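Local structure of tubulin-like protein CetZ1 (4B46) at residues Ile6-Ala11 and Pro117-His122; Val37-Ala42 and Gly109-Gly114. The protein binds and hydrolyses GTP as a tubulin-like cytoskeletal protein of archaea, controls cell shape, and is essential for the rod-shaped cells needed for efficient swimming. All blocks are in the same frame, centred on the assembly; numbering follows the deposited sequence.

Overall arrangement
Both contacts belong to the tubulin/FtsZ-type GTPase domain, and their centres lie about 9 Å apart. Along the chain interaction 2 is nested inside interaction 1: the order runs 6-11, 37-42, 109-114, 117-122. Helix 111-126 serves both, its first turn in interaction 2 and a later part in interaction 1, while strands 3-8 and 31-38 are neighbours in the parallel part of the central sheet. Val37 is hydrogen-bonded to Gly7 of the neighbouring strand (Gly7 O to Val37 N, 2.8 Å) and to Gly9 just beyond it (Gly9 N to Val37 O, 2.9 Å). The GDP phosphates sit where two helices begin, with backbone amides from 6-11 and 109-114 reaching them from separate parts of the chain.

Interaction 1 of 2, residues Ile6-Ala11 and Pro117-His122; sequences IGFGQA and PVLAKH. With GDP (guanosine-5'-diphosphate), chain B.
Leu119 lays its CD2 methyl against two side chains of strand 3-8, Ile6 and Phe8. CD2 comes within 3.6 Å of Ile6 CG2, and it also lies in the plane of the Phe8 ring, at the edge, 3.9 Å from Phe8 CD2. The leucine CB adds a second touch, 3.8 Å from Phe8 CE2. With CG anti to the backbone N (chi1 176°) and CD2 roughly anti to CA, the side chain carries this methyl from helix 111-126 to the sheet. Val37 of the adjoining strand touches both Ile6 and Phe8, and Ala79 of helix 72-81 the ring.

Beyond Phe8 the chain passes from strand 3-8 into helix 9-26, a glycine-rich strand-turn-helix consistent with a Rossmann-type nucleotide site. Gly9 leaves room for the phosphates: a CB there would run into GDP O3B. Gln10 N donates to GDP O2B at 2.8 Å, and Ala11 N to GDP O1A at 2.8 Å with an N-H...O angle of 170°. Between the two protein segments no hydrogen bond forms. Helix and strand meet through buried hydrocarbon alone, which implies that their fit rests on shape and on exclusion of water, while the polar work falls to the amides at the adjacent helix start.

Interaction 2 of 2, residues Val37-Ala42 and Gly109-Gly114; sequences VNSAKA and GGTGSG. With GDP (guanosine-5'-diphosphate), chain B.
The glycine-rich phosphate loop at the start of helix 111-126 meets the chain just past the end of strand 31-38 through Thr111, whose OG1 shares a hydrogen bond of 2.7 Å with Ser39 OG. Either hydroxyl could be the donor. Ser39 sets its OG between its own backbone N and carbonyl carbon (chi1 57°), facing the threonine. On the other branch, Thr111 CG2 lies 3.8 Å from Asn38 OD1, the two side chains crossing at about a right angle. Phe8 and Val68 also pack on Thr111.

Asn38 OD1 takes two backbone donors. Ser39 N lies in its carbonyl plane, on a lone pair, 2.7 Å from OD1, though the N-H is bent (135°). Ala40 N, at 3.1 Å from OD1, comes from above that plane, and this second bond makes an Asx turn that leads from the strand toward Ala40, the N-cap of helix 41-45. Were Asn38 an alanine, the amides of Ser39 and Ala40 would probably lose this acceptor, and the turn carrying the Ser39 hydroxyl would be freer to shift.

Across from this turn, the loop belongs to the tubulin signature motif, GGGTGSG, of which 109-114 supplies the last six residues. Gly110 N and Thr111 N both donate to GDP O1B, while Gly112 N reaches GDP O3B at 2.7 Å. Three consecutive amides at a helix start thus grip the beta-phosphate, where the helix dipole would be expected to help balance its charge. Gly109 N passes 3.5 Å from GDP C5', and a CB on this glycine would collide with the bridging O3A.

Interaction 1 of 2, residues Ile6-Ala11 and Pro117-His122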
ATOM      1  N   ILE A   6       7.162   1.290   7.313  1.00 15.55           N
ATOM      2  CA  ILE A   6       7.498   2.645   7.743  1.00 17.29           C
ATOM      3  C   ILE A   6       6.472   3.631   7.209  1.00 15.25           C
ATOM      4  O   ILE A   6       6.335   3.798   5.997  1.00 16.00           O
ATOM      5  CB  ILE A   6       8.906   3.093   7.281  1.00 18.64           C
ATOM      6  CG1 ILE A   6       9.971   2.081   7.727  1.00 22.47           C
ATOM      7  CG2 ILE A   6       9.229   4.492   7.832  1.00 16.98           C
ATOM      8  CD1 ILE A   6      10.458   1.192   6.628  1.00 26.51           C
ATOM      9  N   GLY A   7       5.741   4.264   8.121  1.00 16.87           N
ATOM     10  CA  GLY A   7       4.799   5.312   7.755  1.00 15.57           C
ATOM     11  C   GLY A   7       5.514   6.649   7.740  1.00 24.66           C
ATOM     12  O   GLY A   7       6.270   6.968   8.667  1.00 22.76           O
ATOM     13  N   PHE A   8       5.289   7.425   6.683  1.00 20.97           N
ATOM     14  CA  PHE A   8       5.959   8.715   6.519  1.00 18.92           C
ATOM     15  C   PHE A   8       4.907   9.812   6.396  1.00 17.07           C
ATOM     16  O   PHE A   8       4.037   9.743   5.526  1.00 18.81           O
ATOM     17  CB  PHE A   8       6.858   8.704   5.274  1.00 16.74           C
ATOM     18  CG  PHE A   8       8.217   9.328   5.498  1.00 20.52           C
ATOM     19  CD1 PHE A   8       8.340  10.683   5.753  1.00 20.53           C
ATOM     20  CD2 PHE A   8       9.364   8.560   5.453  1.00 17.74           C
ATOM     21  CE1 PHE A   8       9.588  11.264   5.956  1.00 22.39           C
ATOM     22  CE2 PHE A   8      10.618   9.130   5.660  1.00 20.42           C
ATOM     23  CZ  PHE A   8      10.726  10.487   5.913  1.00 19.02           C
ATOM     24  N   GLY A   9       4.977  10.821   7.266  1.00 15.52           N
ATOM     25  CA  GLY A   9       3.952  11.855   7.284  1.00 16.98           C
ATOM     26  C   GLY A   9       2.742  11.394   8.084  1.00 15.70           C
ATOM     27  O   GLY A   9       2.699  10.263   8.575  1.00 15.31           O
ATOM     28  N   GLN A  10       1.741  12.258   8.202  1.00 14.14           N
ATOM     29  CA  GLN A  10       0.603  11.962   9.061  1.00 19.35           C
ATOM     30  C   GLN A  10      -0.268  10.799   8.564  1.00 17.18           C
ATOM     31  O   GLN A  10      -0.654   9.929   9.347  1.00 17.45           O
ATOM     32  CB  GLN A  10      -0.247  13.222   9.291  1.00 15.35           C
ATOM     33  CG  GLN A  10      -1.404  12.974  10.234  1.00 25.23           C
ATOM     34  CD  GLN A  10      -2.331  14.157  10.359  1.00 38.75           C
ATOM     35  OE1 GLN A  10      -2.283  15.086   9.560  1.00 48.99           O
ATOM     36  NE2 GLN A  10      -3.184  14.127  11.367  1.00 39.31           N
ATOM     37  N   ALA A  11      -0.578  10.791   7.273  1.00 17.03           N
ATOM     38  CA  ALA A  11      -1.377   9.716   6.669  1.00 19.51           C
ATOM     39  C   ALA A  11      -0.673   8.358   6.750  1.00 18.28           C
ATOM     40  O   ALA A  11      -1.261   7.370   7.188  1.00 14.87           O
ATOM     41  CB  ALA A  11      -1.697  10.046   5.217  1.00 17.91           C
ATOM     42  N   PRO A 117      10.117   9.041  -0.890  1.00 17.71           N
ATOM     43  CA  PRO A 117      11.059   8.591  -1.925  1.00 17.09           C
ATOM     44  C   PRO A 117      12.515   8.637  -1.469  1.00 17.94           C
ATOM     45  O   PRO A 117      13.327   7.827  -1.931  1.00 16.05           O
ATOM     46  CB  PRO A 117      10.855   9.605  -3.054  1.00 18.46           C
ATOM     47  CG  PRO A 117       9.512  10.179  -2.810  1.00 17.60           C
ATOM     48  CD  PRO A 117       9.380  10.241  -1.327  1.00 16.29           C
ATOM     49  N   VAL A 118      12.842   9.589  -0.601  1.00 16.21           N
ATOM     50  CA  VAL A 118      14.188   9.702  -0.061  1.00 19.98           C
ATOM     51  C   VAL A 118      14.489   8.471   0.780  1.00 14.30           C
ATOM     52  O   VAL A 118      15.560   7.874   0.666  1.00 17.04           O
ATOM     53  CB  VAL A 118      14.360  11.001   0.774  1.00 14.72           C
ATOM     54  CG1 VAL A 118      15.665  10.968   1.598  1.00 20.26           C
ATOM     55  CG2 VAL A 118      14.328  12.209  -0.134  1.00 15.03           C
ATOM     56  N   LEU A 119      13.531   8.070   1.605  1.00 17.89           N
ATOM     57  CA  LEU A 119      13.724   6.878   2.420  1.00 19.96           C
ATOM     58  C   LEU A 119      13.848   5.625   1.555  1.00 16.78           C
ATOM     59  O   LEU A 119      14.720   4.779   1.813  1.00 16.46           O
ATOM     60  CB  LEU A 119      12.590   6.694   3.434  1.00 18.19           C
ATOM     61  CG  LEU A 119      12.690   5.404   4.267  1.00 17.14           C
ATOM     62  CD1 LEU A 119      14.005   5.308   5.054  1.00 14.46           C
ATOM     63  CD2 LEU A 119      11.486   5.257   5.194  1.00 17.52           C
ATOM     64  N   ALA A 120      12.984   5.500   0.542  1.00 13.13           N
ATOM     65  CA  ALA A 120      13.000   4.301  -0.306  1.00 23.23           C
ATOM     66  C   ALA A 120      14.367   4.113  -0.951  1.00 22.29           C
ATOM     67  O   ALA A 120      14.906   3.010  -0.972  1.00 19.48           O
ATOM     68  CB  ALA A 120      11.896   4.351  -1.371  1.00 18.52           C
ATOM     69  N   LYS A 121      14.926   5.207  -1.463  1.00 15.05           N
ATOM     70  CA  LYS A 121      16.249   5.194  -2.070  1.00 16.51           C
ATOM     71  C   LYS A 121      17.324   4.786  -1.052  1.00 22.01           C
ATOM     72  O   LYS A 121      18.201   3.973  -1.349  1.00 19.38           O
ATOM     73  CB  LYS A 121      16.567   6.573  -2.660  1.00 18.69           C
ATOM     74  CG  LYS A 121      17.814   6.585  -3.522  1.00 30.79           C
ATOM     75  CD  LYS A 121      18.117   7.973  -4.063  1.00 36.47           C
ATOM     76  CE  LYS A 121      19.401   7.960  -4.882  1.00 42.73           C
ATOM     77  NZ  LYS A 121      19.854   9.327  -5.255  1.00 49.53           N
ATOM     78  N   HIS A 122      17.239   5.352   0.149  1.00 22.74           N
ATOM     79  CA  HIS A 122      18.175   5.038   1.230  1.00 25.27           C
ATOM     80  C   HIS A 122      18.119   3.548   1.576  1.00 17.51           C
ATOM     81  O   HIS A 122      19.156   2.895   1.746  1.00 19.64           O
ATOM     82  CB  HIS A 122      17.839   5.896   2.455  1.00 19.54           C
ATOM     83  CG  HIS A 122      18.484   5.434   3.726  1.00 19.81           C
ATOM     84  ND1 HIS A 122      19.747   5.828   4.110  1.00 21.64           N
ATOM     85  CD2 HIS A 122      18.023   4.631   4.714  1.00 21.95           C
ATOM     86  CE1 HIS A 122      20.047   5.273   5.272  1.00 25.88           C
ATOM     87  NE2 HIS A 122      19.021   4.538   5.658  1.00 24.71           N
TER
HETATM   88  PB  GDP B1368       2.268  15.128   5.512  1.00 19.24           P
HETATM   89  O1B GDP B1368       2.872  16.483   5.277  1.00 17.26           O
HETATM   90  O2B GDP B1368       2.282  14.736   6.972  1.00 17.24           O
HETATM   91  O3B GDP B1368       3.015  14.131   4.665  1.00 16.32           O
HETATM   92  O3A GDP B1368       0.759  15.283   5.005  1.00 18.80           O
HETATM   93  PA  GDP B1368      -0.436  14.305   5.416  1.00 18.22           P
HETATM   94  O1A GDP B1368       0.019  12.891   5.550  1.00 17.92           O
HETATM   95  O2A GDP B1368      -1.117  14.825   6.651  1.00 15.31           O
HETATM   96  O5' GDP B1368      -1.417  14.500   4.148  1.00 17.34           O
HETATM   97  C5' GDP B1368      -0.925  14.107   2.865  1.00 15.23           C
HETATM   98  C4' GDP B1368      -2.073  13.565   2.032  1.00 16.55           C
HETATM   99  O4' GDP B1368      -2.523  12.335   2.573  1.00 16.17           O
HETATM  100  C3' GDP B1368      -3.301  14.451   2.108  1.00 15.26           C
HETATM  101  O3' GDP B1368      -3.208  15.418   1.070  1.00 23.00           O
HETATM  102  C2' GDP B1368      -4.468  13.496   1.911  1.00 18.14           C
HETATM  103  O2' GDP B1368      -4.655  13.212   0.523  1.00 16.77           O
HETATM  104  C1' GDP B1368      -3.958  12.199   2.460  1.00 19.09           C
HETATM  105  N9  GDP B1368      -4.344  11.852   3.834  1.00 15.59           N
HETATM  106  C8  GDP B1368      -4.157  12.584   4.951  1.00 19.04           C
HETATM  107  N7  GDP B1368      -4.564  11.887   6.046  1.00 22.24           N
HETATM  108  C5  GDP B1368      -4.985  10.671   5.617  1.00 22.37           C
HETATM  109  C6  GDP B1368      -5.518   9.436   6.230  1.00 20.25           C
HETATM  110  O6  GDP B1368      -5.692   9.339   7.473  1.00 18.50           O
HETATM  111  N1  GDP B1368      -5.821   8.424   5.407  1.00 18.24           N
HETATM  112  C2  GDP B1368      -5.659   8.481   4.073  1.00 18.79           C
HETATM  113  N2  GDP B1368      -6.009   7.407   3.326  1.00 19.67           N
HETATM  114  N3  GDP B1368      -5.169   9.571   3.442  1.00 20.38           N
HETATM  115  C4  GDP B1368      -4.822  10.661   4.158  1.00 20.12           C

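Interaction 2 of 2, residues Val37-Ala42 and Gly109-Gly114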
ATOM      1  N   VAL A  37       7.626   8.078  10.806  1.00 16.70           N
ATOM      2  CA  VAL A  37       8.526   9.213  10.642  1.00 15.53           C
ATOM      3  C   VAL A  37       7.696  10.441  10.326  1.00 18.03           C
ATOM      4  O   VAL A  37       6.847  10.408   9.433  1.00 17.84           O
ATOM      5  CB  VAL A  37       9.520   9.011   9.479  1.00 17.05           C
ATOM      6  CG1 VAL A  37      10.517  10.179   9.425  1.00 17.47           C
ATOM      7  CG2 VAL A  37      10.262   7.671   9.611  1.00 15.52           C
ATOM      8  N   ASN A  38       7.938  11.525  11.051  1.00 17.37           N
ATOM      9  CA  ASN A  38       7.179  12.754  10.821  1.00 19.97           C
ATOM     10  C   ASN A  38       7.977  13.969  11.275  1.00 20.40           C
ATOM     11  O   ASN A  38       8.973  13.832  11.995  1.00 17.32           O
ATOM     12  CB  ASN A  38       5.808  12.691  11.519  1.00 23.26           C
ATOM     13  CG  ASN A  38       4.733  13.547  10.821  1.00 23.37           C
ATOM     14  OD1 ASN A  38       5.022  14.597  10.240  1.00 17.23           O
ATOM     15  ND2 ASN A  38       3.485  13.093  10.893  1.00 20.77           N
ATOM     16  N   SER A  39       7.558  15.153  10.834  1.00 20.66           N
ATOM     17  CA  SER A  39       8.216  16.388  11.248  1.00 20.12           C
ATOM     18  C   SER A  39       7.283  17.159  12.154  1.00 23.26           C
ATOM     19  O   SER A  39       7.627  18.230  12.660  1.00 21.06           O
ATOM     20  CB  SER A  39       8.568  17.240  10.031  1.00 23.76           C
ATOM     21  OG  SER A  39       7.412  17.519   9.260  1.00 22.22           O
ATOM     22  N   ALA A  40       6.088  16.612  12.347  1.00 21.87           N
ATOM     23  CA  ALA A  40       5.091  17.238  13.203  1.00 22.70           C
ATOM     24  C   ALA A  40       4.961  16.392  14.451  1.00 25.58           C
ATOM     25  O   ALA A  40       4.572  15.223  14.377  1.00 26.48           O
ATOM     26  CB  ALA A  40       3.731  17.363  12.472  1.00 23.00           C
ATOM     27  N   LYS A  41       5.305  16.982  15.592  1.00 25.48           N
ATOM     28  CA  LYS A  41       5.384  16.254  16.850  1.00 29.23           C
ATOM     29  C   LYS A  41       4.023  15.762  17.319  1.00 25.99           C
ATOM     30  O   LYS A  41       3.893  14.635  17.799  1.00 25.56           O
ATOM     31  CB  LYS A  41       6.035  17.121  17.930  1.00 31.32           C
ATOM     32  CG  LYS A  41       6.246  16.404  19.249  1.00 41.06           C
ATOM     33  CD  LYS A  41       7.261  17.142  20.115  1.00 55.11           C
ATOM     34  CE  LYS A  41       7.437  16.479  21.480  1.00 65.72           C
ATOM     35  NZ  LYS A  41       6.333  16.828  22.419  1.00 73.11           N
ATOM     36  N   ALA A  42       3.009  16.608  17.171  1.00 22.07           N
ATOM     37  CA  ALA A  42       1.662  16.253  17.595  1.00 28.77           C
ATOM     38  C   ALA A  42       1.134  14.990  16.895  1.00 25.78           C
ATOM     39  O   ALA A  42       0.416  14.205  17.506  1.00 30.71           O
ATOM     40  CB  ALA A  42       0.716  17.420  17.380  1.00 26.63           C
ATOM     41  N   GLY A 109       0.855  15.787   0.425  1.00 15.26           N
ATOM     42  CA  GLY A 109       1.327  16.719   1.445  1.00 16.59           C
ATOM     43  C   GLY A 109       2.789  17.123   1.321  1.00 18.64           C
ATOM     44  O   GLY A 109       3.296  17.306   0.225  1.00 20.52           O
ATOM     45  N   GLY A 110       3.473  17.278   2.453  1.00 19.64           N
ATOM     46  CA  GLY A 110       4.853  17.726   2.435  1.00 14.31           C
ATOM     47  C   GLY A 110       5.873  16.740   2.993  1.00 14.01           C
ATOM     48  O   GLY A 110       6.890  16.466   2.365  1.00 17.31           O
ATOM     49  N   THR A 111       5.606  16.222   4.185  1.00 13.99           N
ATOM     50  CA  THR A 111       6.564  15.373   4.878  1.00 13.92           C
ATOM     51  C   THR A 111       6.694  14.018   4.187  1.00 15.56           C
ATOM     52  O   THR A 111       7.791  13.618   3.781  1.00 16.35           O
ATOM     53  CB  THR A 111       6.163  15.204   6.352  1.00 17.05           C
ATOM     54  OG1 THR A 111       6.278  16.468   7.006  1.00 18.47           O
ATOM     55  CG2 THR A 111       7.074  14.220   7.066  1.00 15.89           C
ATOM     56  N   GLY A 112       5.567  13.331   4.034  1.00 18.43           N
ATOM     57  CA  GLY A 112       5.552  12.033   3.378  1.00 16.56           C
ATOM     58  C   GLY A 112       5.848  12.154   1.896  1.00 13.90           C
ATOM     59  O   GLY A 112       6.633  11.398   1.346  1.00 14.43           O
ATOM     60  N   SER A 113       5.207  13.126   1.258  1.00 12.28           N
ATOM     61  CA  SER A 113       5.368  13.369  -0.169  1.00 13.53           C
ATOM     62  C   SER A 113       6.843  13.526  -0.562  1.00 19.50           C
ATOM     63  O   SER A 113       7.313  12.912  -1.526  1.00 20.57           O
ATOM     64  CB  SER A 113       4.574  14.627  -0.545  1.00 15.70           C
ATOM     65  OG  SER A 113       4.764  14.984  -1.899  1.00 23.25           O
ATOM     66  N   GLY A 114       7.571  14.356   0.180  1.00 17.43           N
ATOM     67  CA  GLY A 114       8.982  14.561  -0.105  1.00 17.27           C
ATOM     68  C   GLY A 114       9.909  13.513   0.495  1.00 15.99           C
ATOM     69  O   GLY A 114      10.927  13.169  -0.105  1.00 17.50           O
TER
HETATM   70  PB  GDP B1368       2.268  15.128   5.512  1.00 19.24           P
HETATM   71  O1B GDP B1368       2.872  16.483   5.277  1.00 17.26           O
HETATM   72  O2B GDP B1368       2.282  14.736   6.972  1.00 17.24           O
HETATM   73  O3B GDP B1368       3.015  14.131   4.665  1.00 16.32           O
HETATM   74  O3A GDP B1368       0.759  15.283   5.005  1.00 18.80           O
HETATM   75  PA  GDP B1368      -0.436  14.305   5.416  1.00 18.22           P
HETATM   76  O1A GDP B1368       0.019  12.891   5.550  1.00 17.92           O
HETATM   77  O2A GDP B1368      -1.117  14.825   6.651  1.00 15.31           O
HETATM   78  O5' GDP B1368      -1.417  14.500   4.148  1.00 17.34           O
HETATM   79  C5' GDP B1368      -0.925  14.107   2.865  1.00 15.23           C
HETATM   80  C4' GDP B1368      -2.073  13.565   2.032  1.00 16.55           C
HETATM   81  O4' GDP B1368      -2.523  12.335   2.573  1.00 16.17           O
HETATM   82  C3' GDP B1368      -3.301  14.451   2.108  1.00 15.26           C
HETATM   83  O3' GDP B1368      -3.208  15.418   1.070  1.00 23.00           O
HETATM   84  C2' GDP B1368      -4.468  13.496   1.911  1.00 18.14           C
HETATM   85  O2' GDP B1368      -4.655  13.212   0.523  1.00 16.77           O
HETATM   86  C1' GDP B1368      -3.958  12.199   2.460  1.00 19.09           C
HETATM   87  N9  GDP B1368      -4.344  11.852   3.834  1.00 15.59           N
HETATM   88  C8  GDP B1368      -4.157  12.584   4.951  1.00 19.04           C
HETATM   89  N7  GDP B1368      -4.564  11.887   6.046  1.00 22.24           N
HETATM   90  C5  GDP B1368      -4.985  10.671   5.617  1.00 22.37           C
HETATM   91  C6  GDP B1368      -5.518   9.436   6.230  1.00 20.25           C
HETATM   92  O6  GDP B1368      -5.692   9.339   7.473  1.00 18.50           O
HETATM   93  N1  GDP B1368      -5.821   8.424   5.407  1.00 18.24           N
HETATM   94  C2  GDP B1368      -5.659   8.481   4.073  1.00 18.79           C
HETATM   95  N2  GDP B1368      -6.009   7.407   3.326  1.00 19.67           N
HETATM   96  N3  GDP B1368      -5.169   9.571   3.442  1.00 20.38           N
HETATM   97  C4  GDP B1368      -4.822  10.661   4.158  1.00 20.12           C